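Local coordinates for GH18 chiitnase (Pseudoalteromonas aurantia, PDB 6K7Z), which is an endochitinase of glycoside hydrolase family 18 that breaks down chitin, probably by cutting glycosidic bonds within the chain, at residues A[25-30]-A[71-76]; A[112-117]-A[136-141]; A[149-154]-A[181-186]. All blocks are in the same frame, centred on the assembly; numbering follows the deposited sequence.

How the contacts relate
All three contacts lie buried in one (βα)8 barrel of the family 18 type. Contacts 1 and 3 join neighbouring parallel strands of the barrel wall, whereas contact 2 lays a strand against the helix outside it. Contact 1 is a regular ladder with mostly apolar side chains; contact 2 has no hydrogen bonds across it and rests on aliphatic carbons; contact 3 is more polar, with a carboxylate and two waters taking part. Segment 112-117 is the hub: its backbone pairs with 71-76 on one flank and 149-154 on the other, and inside the barrel Asp113 comes close to Asn185 of contact 3.

Contact 1: residues A[25-30]-A[71-76]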
loop_
_atom_site.group_PDB
_atom_site.type_symbol
_atom_site.label_atom_id
_atom_site.label_comp_id
_atom_site.label_asym_id
_atom_site.label_seq_id
_atom_site.Cartn_x
_atom_site.Cartn_y
_atom_site.Cartn_z
ATOM N N VAL A 25 -0.064 3.497 10.587
ATOM C CA VAL A 25 0.988 3.112 9.649
ATOM C C VAL A 25 1.206 4.251 8.668
ATOM O O VAL A 25 0.247 4.808 8.125
ATOM C CB VAL A 25 0.615 1.832 8.874
ATOM C CG1 VAL A 25 1.756 1.424 7.953
ATOM C CG2 VAL A 25 0.252 0.702 9.822
ATOM N N VAL A 26 2.467 4.574 8.412
ATOM C CA VAL A 26 2.831 5.534 7.381
ATOM C C VAL A 26 3.705 4.811 6.371
ATOM O O VAL A 26 4.735 4.231 6.740
ATOM C CB VAL A 26 3.551 6.756 7.965
ATOM C CG1 VAL A 26 4.127 7.599 6.845
ATOM C CG2 VAL A 26 2.583 7.560 8.828
ATOM N N ASN A 27 3.293 4.839 5.102
ATOM C CA ASN A 27 4.056 4.261 4.003
ATOM C C ASN A 27 4.858 5.367 3.334
ATOM O O ASN A 27 4.278 6.274 2.737
ATOM C CB ASN A 27 3.150 3.606 2.959
ATOM C CG ASN A 27 2.301 2.486 3.523
ATOM O OD1 ASN A 27 2.698 1.805 4.460
ATOM N ND2 ASN A 27 1.134 2.263 2.915
ATOM N N LEU A 28 6.187 5.285 3.407
ATOM C CA LEU A 28 7.018 6.253 2.705
ATOM C C LEU A 28 7.096 5.862 1.235
ATOM O O LEU A 28 7.484 4.739 0.904
ATOM C CB LEU A 28 8.409 6.333 3.335
ATOM C CG LEU A 28 8.405 6.496 4.848
ATOM C CD1 LEU A 28 9.821 6.404 5.400
ATOM C CD2 LEU A 28 7.757 7.839 5.237
ATOM N N ALA A 29 6.731 6.785 0.353
ATOM C CA ALA A 29 6.690 6.525 -1.085
ATOM C C ALA A 29 7.682 7.417 -1.851
ATOM O O ALA A 29 7.591 8.633 -1.739
ATOM C CB ALA A 29 5.268 6.770 -1.597
ATOM N N PHE A 30 8.593 6.872 -2.663
ATOM C CA PHE A 30 8.729 5.462 -3.002
ATOM C C PHE A 30 10.193 5.046 -3.063
ATOM O O PHE A 30 11.107 5.867 -3.188
ATOM C CB PHE A 30 8.126 5.139 -4.377
ATOM C CG PHE A 30 6.634 5.223 -4.443
ATOM C CD1 PHE A 30 5.850 4.215 -3.915
ATOM C CD2 PHE A 30 6.017 6.288 -5.081
ATOM C CE1 PHE A 30 4.453 4.287 -3.993
ATOM C CE2 PHE A 30 4.635 6.368 -5.158
ATOM C CZ PHE A 30 3.855 5.363 -4.620
ATOM N N LYS A 71 3.882 2.603 12.919
ATOM C CA LYS A 71 4.766 1.810 12.079
ATOM C C LYS A 71 5.050 2.555 10.784
ATOM O O LYS A 71 4.168 3.200 10.215
ATOM C CB LYS A 71 4.165 0.432 11.780
ATOM C CG LYS A 71 3.725 -0.322 13.033
ATOM C CD LYS A 71 4.041 -1.800 12.930
ATOM C CE LYS A 71 3.842 -2.530 14.259
ATOM N NZ LYS A 71 3.961 -4.010 14.089
ATOM N N VAL A 72 6.289 2.464 10.328
ATOM C CA VAL A 72 6.755 3.196 9.163
ATOM C C VAL A 72 7.322 2.176 8.199
ATOM O O VAL A 72 8.277 1.463 8.538
ATOM C CB VAL A 72 7.817 4.243 9.528
ATOM C CG1 VAL A 72 8.171 5.072 8.306
ATOM C CG2 VAL A 72 7.331 5.129 10.676
ATOM N N LEU A 73 6.741 2.107 7.008
ATOM C CA LEU A 73 7.164 1.187 5.965
ATOM C C LEU A 73 7.758 1.970 4.805
ATOM O O LEU A 73 7.430 3.145 4.595
ATOM C CB LEU A 73 5.996 0.349 5.431
ATOM C CG LEU A 73 5.038 -0.296 6.432
ATOM C CD1 LEU A 73 4.087 -1.232 5.697
ATOM C CD2 LEU A 73 5.783 -1.045 7.514
ATOM N N ILE A 74 8.612 1.311 4.043
ATOM C CA ILE A 74 9.009 1.831 2.745
ATOM C C ILE A 74 8.098 1.197 1.704
ATOM O O ILE A 74 7.862 -0.019 1.721
ATOM C CB ILE A 74 10.503 1.566 2.458
ATOM C CG1 ILE A 74 10.923 2.236 1.148
ATOM C CG2 ILE A 74 10.853 0.060 2.461
ATOM C CD1 ILE A 74 10.868 3.761 1.199
ATOM N N SER A 75 7.511 2.026 0.845
ATOM C CA SER A 75 6.674 1.519 -0.228
ATOM C C SER A 75 7.540 1.320 -1.463
ATOM O O SER A 75 8.160 2.271 -1.958
ATOM C CB SER A 75 5.511 2.457 -0.530
ATOM O OG SER A 75 4.631 1.848 -1.453
ATOM N N PHE A 76 7.565 0.086 -1.958
ATOM C CA PHE A 76 8.333 -0.284 -3.132
ATOM C C PHE A 76 7.410 -0.355 -4.337
ATOM O O PHE A 76 6.381 -1.043 -4.301
ATOM C CB PHE A 76 9.010 -1.635 -2.932
ATOM C CG PHE A 76 9.650 -2.161 -4.176
ATOM C CD1 PHE A 76 10.763 -1.526 -4.708
ATOM C CD2 PHE A 76 9.127 -3.267 -4.823
ATOM C CE1 PHE A 76 11.350 -2.005 -5.866
ATOM C CE2 PHE A 76 9.715 -3.761 -5.979
ATOM C CZ PHE A 76 10.826 -3.126 -6.502
#
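Val26 and Leu28 are hydrogen-bonded to Lys71, Leu73 and Ser75 in a parallel ladder, the two short strands running 30° apart with an axis separation of 4.4 Å. Four nearly straight backbone bonds hold it: Val26 N to Lys71 O and Leu28 N to Leu73 O in one direction, Leu73 N to Val26 O and Ser75 N to Leu28 O in the other. The last of these, from Ser75 N to Leu28 O, measures 2.7 Å.

Side chains alternate between two faces. On the face of Val26, Leu28, Val72 and Ile74, Leu28 CD1 lies 3.6 Å from Val72 CG1, and the methyl Ile74 CD1 lies against Leu28 O, 3.5 Å away. With CG opposite the carbonyl carbon (chi1 -49°), Leu28 leans over the Leu73 carbonyl to reach Val72, while Ile62 of helix 56-67 touches both. Shortened to an alanine, Leu28 would probably leave a gap beneath that helix and Val72 CG1 without its neighbour on the adjoining strand. On the other face Val25 CG1 packs on Leu73 CG at 4.0 Å, and Asn27 lies alongside Leu73, its OD1 3.6 Å from Leu73 CD1.

A cis peptide precedes Phe30, with Ala29 CB over the centre of one face of its ring. Ser75 O lies in the ring plane at the edge, and Ser75 OG, 3.5 Å from Phe30 CE1, is hydrogen-bonded to Asp113. This division, aliphatic residues toward helix 56-67 and a mixed inner face where Asn27 and Ser75 sit beside Val25 and Leu73, fits adjacent strands of a TIM barrel.

Contact 2: residues A[112-117]-A[136-141]; sequences VDIDYE and SLTQEL
Val112 CB faces the methyl Leu141 CD2 at 4.3 Å, the first point where strand 112-115 meets helix 136-141. The two elements run antiparallel at 173°, with 11.3 Å between their axes, a spacing that side chains alone bridge.

Asp113 turns the other way, into the barrel, where its OD2 is hydrogen-bonded to Tyr7 OH as well as to Ser75 OG.

Ile114 is again directed at the helix and carries most of the contact. Its CG1 stands opposite the carbonyl carbon (chi1 -66°) and the chain then extends (chi2 165°), thrusting CD1 out between two leucines one helical turn apart. CD1 meets Leu141 CD2 at 3.9 Å and Leu137 CD2 at 4.0 Å, tip to tip in both cases. Thr138 adds a flank, its OG1 4.4 Å from Ile114 CD1; that hydroxyl is occupied by hydrogen bonds to Leu134 O and His154 NE2.

Strand 111-115, helix 130-144 and strand 151-154 form a beta-alpha-beta unit of the barrel, and this is its strand-to-helix layer. Ile152 on the returning strand touches both Ile114 and Leu141, while Val104 and Leu100 of helix 93-106 touch Val112 and Leu141 respectively, so the returning strand and the neighbouring helix share the apolar layer.

Beyond Ile114 the chain leaves the helix behind. Asp113, Asp115 and Glu117 match the last three acidic positions of the family 18 DXXDXDXE signature, whose glutamate generally serves as the acid in catalysis; Glu117 OE2 is hydrogen-bonded to Gln187 NE2.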
loop_
_atom_site.group_PDB
_atom_site.type_symbol
_atom_site.label_atom_id
_atom_site.label_comp_id
_atom_site.label_asym_id
_atom_site.label_seq_id
_atom_site.Cartn_x
_atom_site.Cartn_y
_atom_site.Cartn_z
ATOM N N VAL A 112 7.748 -3.301 4.667
ATOM C CA VAL A 112 7.645 -2.927 3.262
ATOM C C VAL A 112 6.188 -2.955 2.845
ATOM O O VAL A 112 5.444 -3.872 3.206
ATOM C CB VAL A 112 8.451 -3.863 2.340
ATOM C CG1 VAL A 112 8.334 -3.415 0.881
ATOM C CG2 VAL A 112 9.893 -3.900 2.740
ATOM N N ASP A 113 5.798 -1.967 2.055
ATOM C CA ASP A 113 4.547 -1.969 1.319
ATOM C C ASP A 113 4.880 -2.205 -0.147
ATOM O O ASP A 113 5.710 -1.495 -0.714
ATOM C CB ASP A 113 3.826 -0.633 1.501
ATOM C CG ASP A 113 2.542 -0.534 0.699
ATOM O OD1 ASP A 113 1.576 -1.277 0.990
ATOM O OD2 ASP A 113 2.482 0.327 -0.211
ATOM N N ILE A 114 4.261 -3.211 -0.752
ATOM C CA ILE A 114 4.540 -3.571 -2.134
ATOM C C ILE A 114 3.436 -2.935 -2.962
ATOM O O ILE A 114 2.332 -3.471 -3.063
ATOM C CB ILE A 114 4.620 -5.085 -2.332
ATOM C CG1 ILE A 114 5.835 -5.626 -1.568
ATOM C CG2 ILE A 114 4.693 -5.434 -3.813
ATOM C CD1 ILE A 114 5.809 -7.117 -1.393
ATOM N N ASP A 115 3.727 -1.764 -3.525
ATOM C CA ASP A 115 2.737 -1.025 -4.304
ATOM C C ASP A 115 2.925 -1.386 -5.773
ATOM O O ASP A 115 3.508 -0.644 -6.566
ATOM C CB ASP A 115 2.878 0.469 -4.049
ATOM C CG ASP A 115 1.781 1.292 -4.716
ATOM O OD1 ASP A 115 0.914 0.715 -5.407
ATOM O OD2 ASP A 115 1.778 2.530 -4.542
ATOM N N TYR A 116 2.401 -2.552 -6.132
ATOM C CA TYR A 116 2.599 -3.159 -7.445
ATOM C C TYR A 116 1.400 -2.851 -8.339
ATOM O O TYR A 116 0.265 -3.199 -7.999
ATOM C CB TYR A 116 2.783 -4.664 -7.281
ATOM C CG TYR A 116 2.932 -5.452 -8.554
ATOM C CD1 TYR A 116 4.177 -5.662 -9.109
ATOM C CD2 TYR A 116 1.824 -6.023 -9.181
ATOM C CE1 TYR A 116 4.329 -6.408 -10.265
ATOM C CE2 TYR A 116 1.965 -6.778 -10.345
ATOM C CZ TYR A 116 3.227 -6.970 -10.875
ATOM O OH TYR A 116 3.400 -7.719 -12.024
ATOM N N GLU A 117 1.660 -2.218 -9.495
ATOM C CA GLU A 117 0.589 -1.755 -10.380
ATOM C C GLU A 117 0.755 -2.252 -11.821
ATOM O O GLU A 117 0.138 -1.702 -12.739
ATOM C CB GLU A 117 0.514 -0.222 -10.345
ATOM C CG GLU A 117 0.644 0.374 -8.924
ATOM C CD GLU A 117 0.042 1.781 -8.786
ATOM O OE1 GLU A 117 -0.235 2.407 -9.822
ATOM O OE2 GLU A 117 -0.164 2.251 -7.644
ATOM N N SER A 136 6.559 -15.199 -5.099
ATOM C CA SER A 136 7.960 -15.444 -4.744
ATOM C C SER A 136 8.555 -14.279 -3.963
ATOM O O SER A 136 9.270 -14.486 -2.976
ATOM C CB SER A 136 8.783 -15.716 -6.004
ATOM O OG SER A 136 10.162 -15.842 -5.666
ATOM N N LEU A 137 8.303 -13.044 -4.408
ATOM C CA LEU A 137 8.821 -11.895 -3.674
ATOM C C LEU A 137 8.303 -11.875 -2.238
ATOM O O LEU A 137 9.070 -11.634 -1.299
ATOM C CB LEU A 137 8.459 -10.595 -4.390
ATOM C CG LEU A 137 8.921 -9.329 -3.664
ATOM C CD1 LEU A 137 10.441 -9.296 -3.536
ATOM C CD2 LEU A 137 8.391 -8.063 -4.357
ATOM N N THR A 138 7.010 -12.154 -2.043
ATOM C CA THR A 138 6.478 -12.163 -0.684
ATOM C C THR A 138 7.166 -13.219 0.171
ATOM O O THR A 138 7.568 -12.937 1.305
ATOM C CB THR A 138 4.963 -12.377 -0.703
ATOM O OG1 THR A 138 4.328 -11.261 -1.341
ATOM C CG2 THR A 138 4.425 -12.499 0.714
ATOM N N GLN A 139 7.359 -14.425 -0.372
ATOM C CA GLN A 139 7.983 -15.492 0.399
ATOM C C GLN A 139 9.410 -15.125 0.784
ATOM O O GLN A 139 9.822 -15.300 1.937
ATOM C CB GLN A 139 7.958 -16.794 -0.401
ATOM C CG GLN A 139 6.590 -17.456 -0.469
ATOM C CD GLN A 139 6.547 -18.626 -1.438
ATOM O OE1 GLN A 139 7.353 -18.711 -2.363
ATOM N NE2 GLN A 139 5.593 -19.530 -1.233
ATOM N N GLU A 140 10.181 -14.611 -0.174
ATOM C CA GLU A 140 11.577 -14.290 0.098
ATOM C C GLU A 140 11.696 -13.120 1.060
ATOM O O GLU A 140 12.602 -13.083 1.900
ATOM C CB GLU A 140 12.303 -13.985 -1.209
ATOM C CG GLU A 140 12.302 -15.133 -2.188
ATOM C CD GLU A 140 13.246 -16.238 -1.768
ATOM O OE1 GLU A 140 13.963 -16.064 -0.750
ATOM O OE2 GLU A 140 13.285 -17.265 -2.469
ATOM N N LEU A 141 10.792 -12.152 0.946
ATOM C CA LEU A 141 10.815 -11.014 1.853
ATOM C C LEU A 141 10.444 -11.440 3.267
ATOM O O LEU A 141 11.087 -11.020 4.240
ATOM C CB LEU A 141 9.864 -9.942 1.325
ATOM C CG LEU A 141 10.078 -8.450 1.557
ATOM C CD1 LEU A 141 11.514 -8.039 1.345
ATOM C CD2 LEU A 141 9.163 -7.693 0.598
#

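Contact 3: residues A[149-154]-A[181-186]; sequences DYIISH and IDWLNV
Ile152 and His154 bind Asp182, Trp183 and Asn185 through a short parallel pairing, strands 151-154 and 183-186 running 35° apart. Asp182 grips Ile152 twice: its backbone N donates to Ile152 O at 2.9 Å, and its OD2 accepts a bond from Ile152 N at 2.8 Å, met on the anti side and 19° out of the carboxylate plane. Arg142 forms a salt bridge to the same OD2. Further on, Asn185 N donates to His154 O at 2.7 Å.

With CG lodged between the backbone N and the carbonyl carbon (chi1 58°), the Trp183 indole lies across the strand. Ile151 CG2 sits over its six-membered ring, 3.9 Å from the centroid, and Ser153 CB over its five-membered ring, two CH-pi contacts. A water accepts hydrogen bonds from Trp183 NE1 and Asn185 ND2 and donates one to Ser153 OG, which also bonds Asp113 OD1. Toward the helices, His154 CD2 meets Ile181 CD1 at 3.6 Å, and His154 ND1 is hydrogen-bonded to Tyr170 OH.

Trp183 N is buried without a partner, whereas Asp182 OD2 supplies the acceptor that Ile152 N needs; a carboxylate balanced by Arg142 thus probably does the work of a strand carbonyl here.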
loop_
_atom_site.group_PDB
_atom_site.type_symbol
_atom_site.label_atom_id
_atom_site.label_comp_id
_atom_site.label_asym_id
_atom_site.label_seq_id
_atom_site.Cartn_x
_atom_site.Cartn_y
_atom_site.Cartn_z
ATOM N N ASP A 149 7.511 -9.083 13.952
ATOM C CA ASP A 149 8.358 -7.931 14.048
ATOM C C ASP A 149 8.310 -6.956 12.877
ATOM O O ASP A 149 8.617 -5.819 13.048
ATOM C CB ASP A 149 9.780 -8.408 14.125
ATOM C CG ASP A 149 10.089 -9.163 15.449
ATOM O OD1 ASP A 149 9.254 -9.123 16.364
ATOM O OD2 ASP A 149 11.147 -9.793 15.533
ATOM N N TYR A 150 7.969 -7.468 11.702
ATOM C CA TYR A 150 7.960 -6.682 10.477
ATOM C C TYR A 150 6.632 -6.837 9.753
ATOM O O TYR A 150 5.943 -7.855 9.872
ATOM C CB TYR A 150 9.088 -7.096 9.531
ATOM C CG TYR A 150 10.452 -6.764 10.045
ATOM C CD1 TYR A 150 10.965 -5.492 9.899
ATOM C CD2 TYR A 150 11.238 -7.724 10.664
ATOM C CE1 TYR A 150 12.217 -5.177 10.351
ATOM C CE2 TYR A 150 12.499 -7.409 11.135
ATOM C CZ TYR A 150 12.979 -6.132 10.973
ATOM O OH TYR A 150 14.231 -5.794 11.428
ATOM N N ILE A 151 6.307 -5.816 8.966
ATOM C CA ILE A 151 5.072 -5.748 8.196
ATOM C C ILE A 151 5.409 -5.912 6.725
ATOM O O ILE A 151 6.381 -5.325 6.232
ATOM C CB ILE A 151 4.347 -4.408 8.434
ATOM C CG1 ILE A 151 3.953 -4.264 9.903
ATOM C CG2 ILE A 151 3.117 -4.280 7.530
ATOM C CD1 ILE A 151 2.820 -5.167 10.310
ATOM N N ILE A 152 4.598 -6.697 6.021
ATOM C CA ILE A 152 4.603 -6.745 4.563
ATOM C C ILE A 152 3.169 -6.504 4.128
ATOM O O ILE A 152 2.287 -7.327 4.400
ATOM C CB ILE A 152 5.119 -8.079 4.004
ATOM C CG1 ILE A 152 6.560 -8.327 4.449
ATOM C CG2 ILE A 152 5.054 -8.071 2.476
ATOM C CD1 ILE A 152 7.116 -9.671 3.978
ATOM N N SER A 153 2.924 -5.369 3.489
ATOM C CA SER A 153 1.632 -5.101 2.879
ATOM C C SER A 153 1.797 -5.042 1.369
ATOM O O SER A 153 2.916 -4.952 0.850
ATOM C CB SER A 153 1.034 -3.792 3.416
ATOM O OG SER A 153 1.872 -2.683 3.153
ATOM N N HIS A 154 0.672 -5.164 0.665
ATOM C CA HIS A 154 0.562 -4.903 -0.767
ATOM C C HIS A 154 -0.536 -3.869 -0.968
ATOM O O HIS A 154 -1.368 -3.665 -0.085
ATOM C CB HIS A 154 0.204 -6.160 -1.577
ATOM C CG HIS A 154 1.260 -7.217 -1.582
ATOM N ND1 HIS A 154 1.857 -7.658 -2.742
ATOM C CD2 HIS A 154 1.800 -7.944 -0.578
ATOM C CE1 HIS A 154 2.724 -8.613 -2.452
ATOM N NE2 HIS A 154 2.717 -8.797 -1.144
ATOM N N ILE A 181 1.069 -12.203 4.314
ATOM C CA ILE A 181 0.842 -10.781 4.071
ATOM C C ILE A 181 0.053 -10.224 5.244
ATOM O O ILE A 181 -0.945 -10.824 5.671
ATOM C CB ILE A 181 0.080 -10.574 2.748
ATOM C CG1 ILE A 181 0.933 -11.035 1.566
ATOM C CG2 ILE A 181 -0.408 -9.119 2.605
ATOM C CD1 ILE A 181 0.188 -11.046 0.239
ATOM N N ASP A 182 0.471 -9.068 5.754
ATOM C CA ASP A 182 -0.250 -8.505 6.889
ATOM C C ASP A 182 -1.574 -7.880 6.471
ATOM O O ASP A 182 -2.592 -8.089 7.141
ATOM C CB ASP A 182 0.632 -7.498 7.619
ATOM C CG ASP A 182 1.801 -8.171 8.319
ATOM O OD1 ASP A 182 1.605 -8.697 9.430
ATOM O OD2 ASP A 182 2.895 -8.184 7.753
ATOM N N TRP A 183 -1.598 -7.124 5.374
ATOM C CA TRP A 183 -2.862 -6.588 4.879
ATOM C C TRP A 183 -2.677 -6.075 3.457
ATOM O O TRP A 183 -1.558 -5.940 2.959
ATOM C CB TRP A 183 -3.408 -5.473 5.773
ATOM C CG TRP A 183 -2.487 -4.310 5.946
ATOM C CD1 TRP A 183 -2.304 -3.266 5.075
ATOM C CD2 TRP A 183 -1.640 -4.049 7.067
ATOM N NE1 TRP A 183 -1.384 -2.388 5.585
ATOM C CE2 TRP A 183 -0.958 -2.845 6.805
ATOM C CE3 TRP A 183 -1.390 -4.716 8.271
ATOM C CZ2 TRP A 183 -0.048 -2.296 7.701
ATOM C CZ3 TRP A 183 -0.481 -4.167 9.159
ATOM C CH2 TRP A 183 0.185 -2.977 8.867
ATOM N N LEU A 184 -3.805 -5.790 2.819
ATOM C CA LEU A 184 -3.864 -5.229 1.477
ATOM C C LEU A 184 -4.406 -3.813 1.568
ATOM O O LEU A 184 -5.472 -3.600 2.151
ATOM C CB LEU A 184 -4.788 -6.049 0.580
ATOM C CG LEU A 184 -4.508 -7.537 0.408
ATOM C CD1 LEU A 184 -5.574 -8.156 -0.510
ATOM C CD2 LEU A 184 -3.091 -7.750 -0.153
ATOM N N ASN A 185 -3.685 -2.857 0.984
ATOM C CA ASN A 185 -4.181 -1.480 0.864
ATOM C C ASN A 185 -4.908 -1.386 -0.473
ATOM O O ASN A 185 -4.299 -1.080 -1.497
ATOM C CB ASN A 185 -3.032 -0.480 0.930
ATOM C CG ASN A 185 -2.300 -0.501 2.270
ATOM O OD1 ASN A 185 -2.919 -0.457 3.334
ATOM N ND2 ASN A 185 -0.969 -0.557 2.213
ATOM N N VAL A 186 -6.214 -1.674 -0.479
ATOM C CA VAL A 186 -6.966 -1.700 -1.734
ATOM C C VAL A 186 -7.224 -0.269 -2.201
ATOM O O VAL A 186 -7.789 0.547 -1.466
ATOM C CB VAL A 186 -8.288 -2.469 -1.581
ATOM C CG1 VAL A 186 -8.998 -2.547 -2.929
ATOM C CG2 VAL A 186 -8.043 -3.871 -1.001
HETATM O O HOH W 1 3.721 -9.263 10.688
HETATM O O HOH W 2 0.820 -0.393 4.646
#